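Local coordinates for sugar fermentation stimulation protein homolog (Pyrococcus furiosus, PDB 4DAV) that probably acts as a DNA-binding protein, coupling an N-terminal OB domain to a domain of the PD-(D/E)XK nuclease clan, at residues 4-9 and 216-221; 71-76 and 178-183; 113-118 and 153-158. The protein carries 1 engineered substitution. One frame throughout, in Å; residues are numbered along the deposited sequence.

Interaction 1 of 3, residues 4-9 and 216-221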
loop_
_atom_site.group_PDB
_atom_site.type_symbol
_atom_site.label_atom_id
_atom_site.label_comp_id
_atom_site.label_asym_id
_atom_site.label_seq_id
_atom_site.Cartn_x
_atom_site.Cartn_y
_atom_site.Cartn_z
ATOM N N LEU A 4 10.381 10.754 -4.143
ATOM C CA LEU A 4 9.311 11.207 -3.235
ATOM C C LEU A 4 9.831 11.641 -1.869
ATOM O O LEU A 4 9.330 12.604 -1.293
ATOM C CB LEU A 4 8.265 10.105 -3.016
ATOM C CG LEU A 4 7.339 9.712 -4.163
ATOM C CD1 LEU A 4 6.352 8.653 -3.693
ATOM C CD2 LEU A 4 6.591 10.929 -4.715
ATOM N N MET A 5 10.812 10.906 -1.350
ATOM C CA MET A 5 11.283 11.046 0.030
ATOM C C MET A 5 12.377 10.007 0.288
ATOM O O MET A 5 12.615 9.125 -0.542
ATOM C CB MET A 5 10.140 10.821 1.024
ATOM C CG MET A 5 9.379 9.499 0.810
ATOM S SD MET A 5 8.060 9.196 1.998
ATOM C CE MET A 5 8.986 9.018 3.529
ATOM N N GLU A 6 13.038 10.123 1.440
ATOM C CA GLU A 6 14.083 9.178 1.846
ATOM C C GLU A 6 13.829 8.640 3.249
ATOM O O GLU A 6 13.363 9.345 4.137
ATOM C CB GLU A 6 15.482 9.808 1.777
ATOM C CG GLU A 6 16.594 8.820 2.155
ATOM C CD GLU A 6 17.912 9.046 1.437
ATOM O OE1 GLU A 6 18.977 8.952 2.096
ATOM O OE2 GLU A 6 17.895 9.291 0.212
ATOM N N VAL A 7 14.119 7.363 3.424
ATOM C CA VAL A 7 14.049 6.715 4.723
ATOM C C VAL A 7 15.483 6.608 5.224
ATOM O O VAL A 7 16.331 6.038 4.546
ATOM C CB VAL A 7 13.390 5.333 4.592
ATOM C CG1 VAL A 7 13.701 4.454 5.794
ATOM C CG2 VAL A 7 11.900 5.499 4.382
ATOM N N SER A 8 15.746 7.195 6.393
ATOM C CA SER A 8 17.060 7.145 7.031
ATOM C C SER A 8 16.951 6.829 8.523
ATOM O O SER A 8 16.037 7.304 9.183
ATOM C CB SER A 8 17.788 8.495 6.899
ATOM O OG SER A 8 17.256 9.246 5.829
ATOM N N PRO A 9 17.876 6.005 9.052
ATOM C CA PRO A 9 18.785 5.137 8.319
ATOM C C PRO A 9 18.016 3.883 7.870
ATOM O O PRO A 9 16.909 3.642 8.360
ATOM C CB PRO A 9 19.850 4.784 9.350
ATOM C CG PRO A 9 19.230 5.005 10.671
ATOM C CD PRO A 9 17.998 5.822 10.506
ATOM N N GLU A 216 14.961 2.276 -3.159
ATOM C CA GLU A 216 16.352 1.958 -3.481
ATOM C C GLU A 216 17.088 1.576 -2.191
ATOM O O GLU A 216 16.585 1.791 -1.092
ATOM C CB GLU A 216 17.040 3.171 -4.126
ATOM C CG GLU A 216 16.283 3.783 -5.359
ATOM C CD GLU A 216 16.465 2.971 -6.626
ATOM O OE1 GLU A 216 17.572 2.426 -6.814
ATOM O OE2 GLU A 216 15.517 2.889 -7.441
ATOM N N LEU A 217 18.297 1.045 -2.337
ATOM C CA LEU A 217 19.104 0.644 -1.192
ATOM C C LEU A 217 19.463 1.849 -0.344
ATOM O O LEU A 217 19.671 1.731 0.867
ATOM C CB LEU A 217 20.368 -0.067 -1.654
ATOM C CG LEU A 217 20.176 -1.394 -2.393
ATOM C CD1 LEU A 217 21.527 -1.988 -2.774
ATOM C CD2 LEU A 217 19.361 -2.384 -1.563
ATOM N N SER A 218 19.522 3.007 -0.991
ATOM C CA SER A 218 19.852 4.277 -0.342
ATOM C C SER A 218 18.785 4.703 0.660
ATOM O O SER A 218 19.037 5.537 1.528
ATOM C CB SER A 218 19.926 5.367 -1.404
ATOM O OG SER A 218 18.616 5.579 -1.943
ATOM N N GLY A 219 17.586 4.156 0.511
ATOM C CA GLY A 219 16.439 4.575 1.298
ATOM C C GLY A 219 15.517 5.457 0.478
ATOM O O GLY A 219 14.456 5.861 0.946
ATOM N N GLU A 220 15.926 5.748 -0.755
ATOM C CA GLU A 220 15.131 6.587 -1.639
ATOM C C GLU A 220 13.894 5.857 -2.136
ATOM O O GLU A 220 13.997 4.781 -2.719
ATOM C CB GLU A 220 15.966 7.051 -2.843
ATOM C CG GLU A 220 16.647 8.389 -2.640
ATOM C CD GLU A 220 15.650 9.498 -2.373
ATOM O OE1 GLU A 220 14.526 9.445 -2.926
ATOM O OE2 GLU A 220 15.982 10.420 -1.597
ATOM N N ILE A 221 12.735 6.471 -1.913
ATOM C CA ILE A 221 11.461 5.956 -2.385
ATOM C C ILE A 221 11.128 6.632 -3.719
ATOM O O ILE A 221 11.054 7.868 -3.799
ATOM C CB ILE A 221 10.341 6.211 -1.368
ATOM C CG1 ILE A 221 10.584 5.407 -0.084
ATOM C CG2 ILE A 221 8.973 5.847 -1.956
ATOM C CD1 ILE A 221 9.447 5.557 0.936
HETATM O O HOH W 1 18.995 5.235 4.062
#
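Met5 and Ile221 lie side by side with their side chains pointing the same way, CG of Met5 3.9 Å from CD1 of Ile221. On the other face of the sheet Glu6 and Glu220 cross at about a right angle. Their carboxylate planes are turned 71° apart, and OE2 of Glu6 comes within 2.9 Å of OE2 of Glu220. Glu6 reaches there by setting CG opposite its backbone N (chi1 -178°) and bending at the next bond, which lays the chain over Gly219. Since OE1 of Glu220 also faces the carbonyl oxygen of Met5, this cluster of acceptors may raise the proton affinity of the carboxylates. Backbone bonds fix the pairing of strand 2-6 with strand 220-229, an antiparallel edge of the large sheet of the nuclease-like domain: Leu4 N to Ile221 O and Ile221 N to Met5 O, both 3.0 Å. Beyond them Val7 N donates to Gly219 O at 2.9 Å. With an alanine in place of Glu220, the carboxylate of Glu6 would probably lose the arm lying across it and be freer to turn. Gly219 ends a type I turn begun at Glu216; a CB on Gly219 would collide with Val7 O. Ser218 OG accepts from Glu220 N in an ST turn, and a water donates to both Val7 O and Ser218 O. Leu83 of helix 81-94 packs against Val7 and Ile221.

Interaction 2 of 3, residues 71-76 and 178-183; sequences EDHGKI and LPNVSK
Leu178 begins the contact by bringing CD2 to 3.8 Å from OD2 of Asp72, the two side chains meeting at a slant. Pro179 follows and buries more surface here than any other residue. Its ring sits against Asp72, with CG 3.4 Å from the carbonyl oxygen of Asp72 and CD 3.7 Å from OD2 of the same residue, while CB faces the aliphatic CD of Lys75 more loosely. Asp72 turns its CG opposite the backbone N (chi1 -173°), which carries the carboxylate alongside the proline; there OD2 forms a salt bridge with Arg138. The same arginine donates to the backbone oxygens of Pro179 and Asn180, tying the loop to the aspartate it packs on. At Asn180 the chain has positive phi, and the amide swings to the edge of the His73 ring: ND2 lies in the ring plane, 3.5 Å from CD2 of His73, with amide and ring planes 78° apart. This is packing without a hydrogen bond. Past it Val181 O accepts from Arg224, as the loop leaves the contact. The pieces joined are the type I' turn of the 65-72/75-78 beta hairpin in the OB domain and a loop leading to strand 183-186 in the nuclease-like domain, an interdomain contact.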
loop_
_atom_site.group_PDB
_atom_site.type_symbol
_atom_site.label_atom_id
_atom_site.label_comp_id
_atom_site.label_asym_id
_atom_site.label_seq_id
_atom_site.Cartn_x
_atom_site.Cartn_y
_atom_site.Cartn_z
ATOM N N GLU A 71 14.073 -7.273 -0.350
ATOM C CA GLU A 71 14.827 -7.314 -1.588
ATOM C C GLU A 71 13.913 -7.843 -2.650
ATOM O O GLU A 71 13.234 -8.813 -2.423
ATOM C CB GLU A 71 16.051 -8.258 -1.479
ATOM C CG GLU A 71 16.584 -8.802 -2.864
ATOM C CD GLU A 71 17.797 -9.731 -2.748
ATOM O OE1 GLU A 71 17.705 -10.798 -2.084
ATOM O OE2 GLU A 71 18.837 -9.392 -3.345
ATOM N N ASP A 72 13.920 -7.225 -3.814
ATOM C CA ASP A 72 13.096 -7.684 -4.930
ATOM C C ASP A 72 13.722 -7.103 -6.194
ATOM O O ASP A 72 13.813 -5.895 -6.321
ATOM C CB ASP A 72 11.645 -7.207 -4.734
ATOM C CG ASP A 72 10.682 -7.769 -5.760
ATOM O OD1 ASP A 72 11.102 -8.489 -6.672
ATOM O OD2 ASP A 72 9.468 -7.487 -5.658
ATOM N N HIS A 73 14.214 -7.970 -7.080
ATOM C CA HIS A 73 14.853 -7.557 -8.354
ATOM C C HIS A 73 15.861 -6.409 -8.178
ATOM O O HIS A 73 15.787 -5.388 -8.875
ATOM C CB HIS A 73 13.796 -7.138 -9.392
ATOM C CG HIS A 73 12.793 -8.205 -9.728
ATOM N ND1 HIS A 73 12.404 -9.185 -8.837
ATOM C CD2 HIS A 73 12.057 -8.409 -10.849
ATOM C CE1 HIS A 73 11.483 -9.953 -9.400
ATOM N NE2 HIS A 73 11.254 -9.504 -10.621
ATOM N N GLY A 74 16.786 -6.568 -7.231
ATOM C CA GLY A 74 17.855 -5.580 -7.000
ATOM C C GLY A 74 17.471 -4.324 -6.233
ATOM O O GLY A 74 18.353 -3.607 -5.764
ATOM N N LYS A 75 16.173 -4.048 -6.103
ATOM C CA LYS A 75 15.664 -2.894 -5.356
ATOM C C LYS A 75 14.853 -3.377 -4.127
ATOM O O LYS A 75 15.189 -4.390 -3.536
ATOM C CB LYS A 75 14.828 -2.011 -6.295
ATOM C CG LYS A 75 15.640 -1.442 -7.462
ATOM C CD LYS A 75 14.780 -0.699 -8.436
ATOM C CE LYS A 75 15.613 -0.202 -9.600
ATOM N NZ LYS A 75 16.389 -1.311 -10.225
ATOM N N ILE A 76 13.795 -2.664 -3.740
ATOM C CA ILE A 76 13.081 -2.962 -2.505
ATOM C C ILE A 76 11.567 -2.843 -2.691
ATOM O O ILE A 76 11.061 -1.788 -3.086
ATOM C CB ILE A 76 13.552 -2.041 -1.372
ATOM C CG1 ILE A 76 15.050 -2.245 -1.106
ATOM C CG2 ILE A 76 12.804 -2.309 -0.107
ATOM C CD1 ILE A 76 15.660 -1.187 -0.225
ATOM N N LEU A 178 6.026 -2.288 -5.693
ATOM C CA LEU A 178 6.943 -3.317 -6.184
ATOM C C LEU A 178 7.748 -2.722 -7.327
ATOM O O LEU A 178 7.208 -1.964 -8.116
ATOM C CB LEU A 178 6.162 -4.494 -6.775
ATOM C CG LEU A 178 5.328 -5.417 -5.898
ATOM C CD1 LEU A 178 4.869 -6.593 -6.729
ATOM C CD2 LEU A 178 6.122 -5.890 -4.677
ATOM N N PRO A 179 9.027 -3.072 -7.447
ATOM C CA PRO A 179 9.689 -2.703 -8.681
ATOM C C PRO A 179 9.245 -3.624 -9.806
ATOM O O PRO A 179 8.662 -4.684 -9.546
ATOM C CB PRO A 179 11.164 -2.936 -8.368
ATOM C CG PRO A 179 11.166 -4.030 -7.412
ATOM C CD PRO A 179 9.896 -3.895 -6.593
ATOM N N ASN A 180 9.517 -3.213 -11.037
ATOM C CA ASN A 180 9.247 -4.033 -12.229
ATOM C C ASN A 180 7.805 -4.488 -12.332
ATOM O O ASN A 180 7.540 -5.681 -12.466
ATOM C CB ASN A 180 10.164 -5.257 -12.273
ATOM C CG ASN A 180 11.607 -4.888 -12.243
ATOM O OD1 ASN A 180 12.003 -3.944 -11.552
ATOM N ND2 ASN A 180 12.423 -5.625 -12.993
ATOM N N VAL A 181 6.884 -3.532 -12.231
ATOM C CA VAL A 181 5.479 -3.766 -12.569
ATOM C C VAL A 181 4.912 -2.541 -13.294
ATOM O O VAL A 181 5.295 -1.401 -13.006
ATOM C CB VAL A 181 4.616 -4.091 -11.329
ATOM C CG1 VAL A 181 5.118 -5.365 -10.645
ATOM C CG2 VAL A 181 4.593 -2.911 -10.354
ATOM N N SER A 182 4.016 -2.794 -14.247
ATOM C CA SER A 182 3.367 -1.729 -15.038
ATOM C C SER A 182 1.840 -1.861 -15.129
ATOM O O SER A 182 1.179 -0.948 -15.613
ATOM C CB SER A 182 3.974 -1.677 -16.442
ATOM O OG SER A 182 4.096 -2.975 -16.997
ATOM N N LYS A 183 1.284 -2.971 -14.644
ATOM C CA LYS A 183 -0.163 -3.200 -14.653
ATOM C C LYS A 183 -0.680 -3.604 -13.265
ATOM O O LYS A 183 0.071 -4.144 -12.446
ATOM C CB LYS A 183 -0.514 -4.303 -15.668
ATOM C CG LYS A 183 -0.019 -4.030 -17.105
ATOM C CD LYS A 183 -0.495 -5.093 -18.088
ATOM C CE LYS A 183 0.507 -6.230 -18.258
ATOM N NZ LYS A 183 1.638 -5.846 -19.146
#

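Interaction 3 of 3, residues 113-118 and 153-158. With nucleotides of chain D.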
loop_
_atom_site.group_PDB
_atom_site.type_symbol
_atom_site.label_atom_id
_atom_site.label_comp_id
_atom_site.label_asym_id
_atom_site.label_seq_id
_atom_site.Cartn_x
_atom_site.Cartn_y
_atom_site.Cartn_z
ATOM N N GLY A 113 -20.456 5.250 6.994
ATOM C CA GLY A 113 -21.223 4.081 7.414
ATOM C C GLY A 113 -20.838 3.680 8.828
ATOM O O GLY A 113 -20.818 4.524 9.726
ATOM N N GLU A 114 -20.533 2.397 9.028
ATOM C CA GLU A 114 -19.935 1.926 10.285
ATOM C C GLU A 114 -18.464 1.529 10.080
ATOM O O GLU A 114 -17.950 0.624 10.748
ATOM C CB GLU A 114 -20.735 0.751 10.858
ATOM C CG GLU A 114 -22.101 1.139 11.425
ATOM C CD GLU A 114 -22.716 0.044 12.286
ATOM O OE1 GLU A 114 -22.360 -1.143 12.103
ATOM O OE2 GLU A 114 -23.561 0.374 13.147
ATOM N N SER A 115 -17.796 2.227 9.160
ATOM C CA SER A 115 -16.383 1.994 8.848
ATOM C C SER A 115 -15.625 3.319 8.813
ATOM O O SER A 115 -16.220 4.391 8.955
ATOM C CB SER A 115 -16.248 1.295 7.489
ATOM O OG SER A 115 -16.670 -0.055 7.556
ATOM N N ARG A 116 -14.309 3.235 8.634
ATOM C CA ARG A 116 -13.488 4.404 8.350
ATOM C C ARG A 116 -12.702 4.165 7.062
ATOM O O ARG A 116 -12.059 3.130 6.894
ATOM C CB ARG A 116 -12.540 4.701 9.512
ATOM C CG ARG A 116 -13.252 5.063 10.810
ATOM C CD ARG A 116 -12.268 5.277 11.949
ATOM N NE ARG A 116 -12.875 5.034 13.258
ATOM C CZ ARG A 116 -12.229 5.110 14.422
ATOM N NH1 ARG A 116 -10.935 5.430 14.469
ATOM N NH2 ARG A 116 -12.884 4.861 15.554
ATOM N N LEU A 117 -12.789 5.124 6.146
ATOM C CA LEU A 117 -12.016 5.103 4.915
ATOM C C LEU A 117 -10.714 5.838 5.184
ATOM O O LEU A 117 -10.528 6.365 6.270
ATOM C CB LEU A 117 -12.798 5.768 3.779
ATOM C CG LEU A 117 -14.178 5.162 3.505
ATOM C CD1 LEU A 117 -14.879 5.915 2.388
ATOM C CD2 LEU A 117 -14.070 3.682 3.169
ATOM N N ASP A 118 -9.818 5.885 4.209
ATOM C CA ASP A 118 -8.476 6.407 4.455
ATOM C C ASP A 118 -8.403 7.932 4.454
ATOM O O ASP A 118 -8.021 8.528 5.459
ATOM C CB ASP A 118 -7.479 5.812 3.461
ATOM C CG ASP A 118 -7.304 4.312 3.642
ATOM O OD1 ASP A 118 -7.259 3.843 4.801
ATOM O OD2 ASP A 118 -7.214 3.602 2.626
ATOM N N GLY A 153 -11.950 -5.406 3.849
ATOM C CA GLY A 153 -11.801 -4.851 2.506
ATOM C C GLY A 153 -13.076 -4.852 1.679
ATOM O O GLY A 153 -13.277 -3.954 0.867
ATOM N N GLN A 154 -13.924 -5.863 1.876
ATOM C CA GLN A 154 -15.226 -5.958 1.188
ATOM C C GLN A 154 -16.114 -4.759 1.523
ATOM O O GLN A 154 -16.625 -4.065 0.640
ATOM C CB GLN A 154 -15.974 -7.235 1.602
ATOM C CG GLN A 154 -15.409 -8.537 1.050
ATOM C CD GLN A 154 -16.127 -9.770 1.592
ATOM O OE1 GLN A 154 -15.492 -10.765 1.942
ATOM N NE2 GLN A 154 -17.456 -9.705 1.667
ATOM N N ARG A 155 -16.277 -4.545 2.824
ATOM C CA ARG A 155 -17.147 -3.515 3.382
ATOM C C ARG A 155 -16.653 -2.117 3.047
ATOM O O ARG A 155 -17.446 -1.189 2.906
ATOM C CB ARG A 155 -17.188 -3.697 4.896
ATOM C CG ARG A 155 -18.240 -2.913 5.647
ATOM C CD ARG A 155 -18.055 -3.177 7.124
ATOM N NE ARG A 155 -16.728 -2.733 7.551
ATOM C CZ ARG A 155 -15.935 -3.366 8.415
ATOM N NH1 ARG A 155 -16.302 -4.513 8.982
ATOM N NH2 ARG A 155 -14.750 -2.841 8.709
ATOM N N HIS A 156 -15.336 -1.972 2.932
ATOM C CA HIS A 156 -14.724 -0.707 2.526
ATOM C C HIS A 156 -15.045 -0.382 1.071
ATOM O O HIS A 156 -15.313 0.773 0.726
ATOM C CB HIS A 156 -13.205 -0.757 2.734
ATOM C CG HIS A 156 -12.767 -0.357 4.108
ATOM N ND1 HIS A 156 -11.440 -0.171 4.439
ATOM C CD2 HIS A 156 -13.476 -0.078 5.227
ATOM C CE1 HIS A 156 -11.350 0.189 5.707
ATOM N NE2 HIS A 156 -12.573 0.256 6.207
ATOM N N ILE A 157 -15.002 -1.398 0.217
ATOM C CA ILE A 157 -15.359 -1.219 -1.184
ATOM C C ILE A 157 -16.851 -0.865 -1.281
ATOM O O ILE A 157 -17.229 0.022 -2.046
ATOM C CB ILE A 157 -15.013 -2.474 -2.029
ATOM C CG1 ILE A 157 -13.493 -2.659 -2.100
ATOM C CG2 ILE A 157 -15.565 -2.348 -3.439
ATOM C CD1 ILE A 157 -13.061 -4.000 -2.645
ATOM N N LYS A 158 -17.678 -1.541 -0.477
ATOM C CA LYS A 158 -19.120 -1.256 -0.407
ATOM C C LYS A 158 -19.423 0.198 -0.072
ATOM O O LYS A 158 -20.292 0.804 -0.693
ATOM C CB LYS A 158 -19.820 -2.160 0.615
ATOM C CG LYS A 158 -20.121 -3.553 0.102
ATOM C CD LYS A 158 -20.944 -4.325 1.106
ATOM C CE LYS A 158 -21.243 -5.731 0.613
ATOM N NZ LYS A 158 -21.817 -6.568 1.696
ATOM P P DC D 11 -12.434 -0.020 10.063
ATOM O OP1 DC D 11 -12.969 0.617 8.835
ATOM O OP2 DC D 11 -12.838 -1.388 10.449
ATOM O "O5'" DC D 11 -10.831 0.014 10.012
ATOM C "C5'" DC D 11 -10.206 1.249 9.722
ATOM C "C4'" DC D 11 -8.702 1.136 9.858
ATOM O "O4'" DC D 11 -8.343 1.038 11.265
ATOM C "C3'" DC D 11 -8.089 -0.078 9.155
ATOM O "O3'" DC D 11 -7.003 0.365 8.343
ATOM C "C2'" DC D 11 -7.635 -0.964 10.311
ATOM C "C1'" DC D 11 -7.306 0.086 11.371
ATOM N N1 DC D 11 -7.179 -0.421 12.795
ATOM C C2 DC D 11 -6.085 -0.010 13.562
ATOM O O2 DC D 11 -5.255 0.763 13.076
ATOM N N3 DC D 11 -5.955 -0.473 14.827
ATOM C C4 DC D 11 -6.862 -1.300 15.355
ATOM N N4 DC D 11 -6.667 -1.698 16.611
ATOM C C5 DC D 11 -7.988 -1.737 14.601
ATOM C C6 DC D 11 -8.099 -1.275 13.343
ATOM P P DG D 10 -15.116 -0.603 16.272
ATOM O OP1 DG D 10 -16.309 -1.096 15.552
ATOM O OP2 DG D 10 -14.307 -1.539 17.092
ATOM O "O5'" DG D 10 -14.132 0.098 15.231
ATOM C "C5'" DG D 10 -14.620 1.140 14.398
ATOM C "C4'" DG D 10 -13.508 1.567 13.471
ATOM O "O4'" DG D 10 -12.383 1.995 14.272
ATOM C "C3'" DG D 10 -12.989 0.453 12.575
ATOM O "O3'" DG D 10 -12.746 0.970 11.284
ATOM C "C2'" DG D 10 -11.710 -0.013 13.264
ATOM C "C1'" DG D 10 -11.219 1.285 13.891
ATOM N N9 DG D 10 -10.359 1.126 15.067
ATOM C C8 DG D 10 -10.581 0.369 16.195
ATOM N N7 DG D 10 -9.620 0.446 17.078
ATOM C C5 DG D 10 -8.701 1.315 16.499
ATOM C C6 DG D 10 -7.450 1.790 16.973
ATOM O O6 DG D 10 -6.882 1.527 18.043
ATOM N N1 DG D 10 -6.839 2.660 16.070
ATOM C C2 DG D 10 -7.372 3.030 14.851
ATOM N N2 DG D 10 -6.652 3.879 14.103
ATOM N N3 DG D 10 -8.544 2.590 14.395
ATOM C C4 DG D 10 -9.148 1.742 15.265
ATOM P P DC D 9 -15.993 -0.426 21.886
ATOM O OP1 DC D 9 -17.130 -1.087 21.208
ATOM O OP2 DC D 9 -14.847 -1.236 22.380
ATOM O "O5'" DC D 9 -15.395 0.686 20.910
ATOM C "C5'" DC D 9 -16.237 1.526 20.130
ATOM C "C4'" DC D 9 -15.396 2.171 19.049
ATOM O "O4'" DC D 9 -14.349 2.975 19.649
ATOM C "C3'" DC D 9 -14.655 1.171 18.179
ATOM O "O3'" DC D 9 -15.537 0.663 17.165
ATOM C "C2'" DC D 9 -13.477 2.003 17.672
ATOM C "C1'" DC D 9 -13.208 2.997 18.806
ATOM N N1 DC D 9 -11.957 2.722 19.635
ATOM C C2 DC D 9 -10.726 3.331 19.302
ATOM O O2 DC D 9 -10.647 4.096 18.329
ATOM N N3 DC D 9 -9.624 3.065 20.058
ATOM C C4 DC D 9 -9.704 2.244 21.106
ATOM N N4 DC D 9 -8.588 2.026 21.810
ATOM C C5 DC D 9 -10.936 1.614 21.466
ATOM C C6 DC D 9 -12.017 1.877 20.715
#
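Ser115 and Arg155 meet through their polar ends. Chi1 of -72° puts the serine OG opposite its carbonyl carbon, facing the helix, and Arg155 donates to it from NE at 2.7 Å. The bond is bent, 134° at the hydrogen, with OG tilted 30° out of the guanidinium plane. The arginine chain runs straight as far as chi2 and then folds at chi3, which brings NE to the serine while NH2 comes 3.0 Å from OP2 of DC11 of chain D, near the guanidinium edge. His156, next on helix 151-165, presents its ring edge to the same phosphate: NE2 donates to OP1 of DC11 at 2.7 Å, and Ser115 CB lies beside the ring at CD2. CD2 of Leu117 packs near the imidazole. The CB of Arg116 points away from the helix, but its backbone N donates to the OP1 that His156 holds, at 2.9 Å and almost perfectly straight. Extended from CG to NE, Arg116 lays one guanidinium face over the sugar of DG10 of chain D, with O4' 3.1 Å from CZ. NH1 is merely near N3 of that base, an atom of the minor groove. One non-bridging oxygen is thus gripped by a main-chain and a side-chain donor, and its neighbour faces an arginine; the hydrogen bonds to DNA described here go to the phosphate, consistent with recognition of the DNA backbone.

Interaction 1 joins residues far apart in the sequence; both segments of interaction 2 fall between its two segments, and those of interaction 3 fall between the segments of interaction 2. Interactions 1 and 2 are neighbours, their centres 15 Å apart, and meet where Glu216 packs on Lys75 and Ile76, so that the turn before strand 220-229 also touches the OB domain. Interaction 3 lies on the opposite side of the chain's centre, about 31 Å and 29 Å from the centres of the other two. It shares the large sheet with interaction 1, and that sheet runs from near the OB domain to the DNA-contacting side. Interaction 2 joins the two domains, interaction 1 closes the sheet edge beside that junction, and interaction 3 holds the nucleic acid backbone.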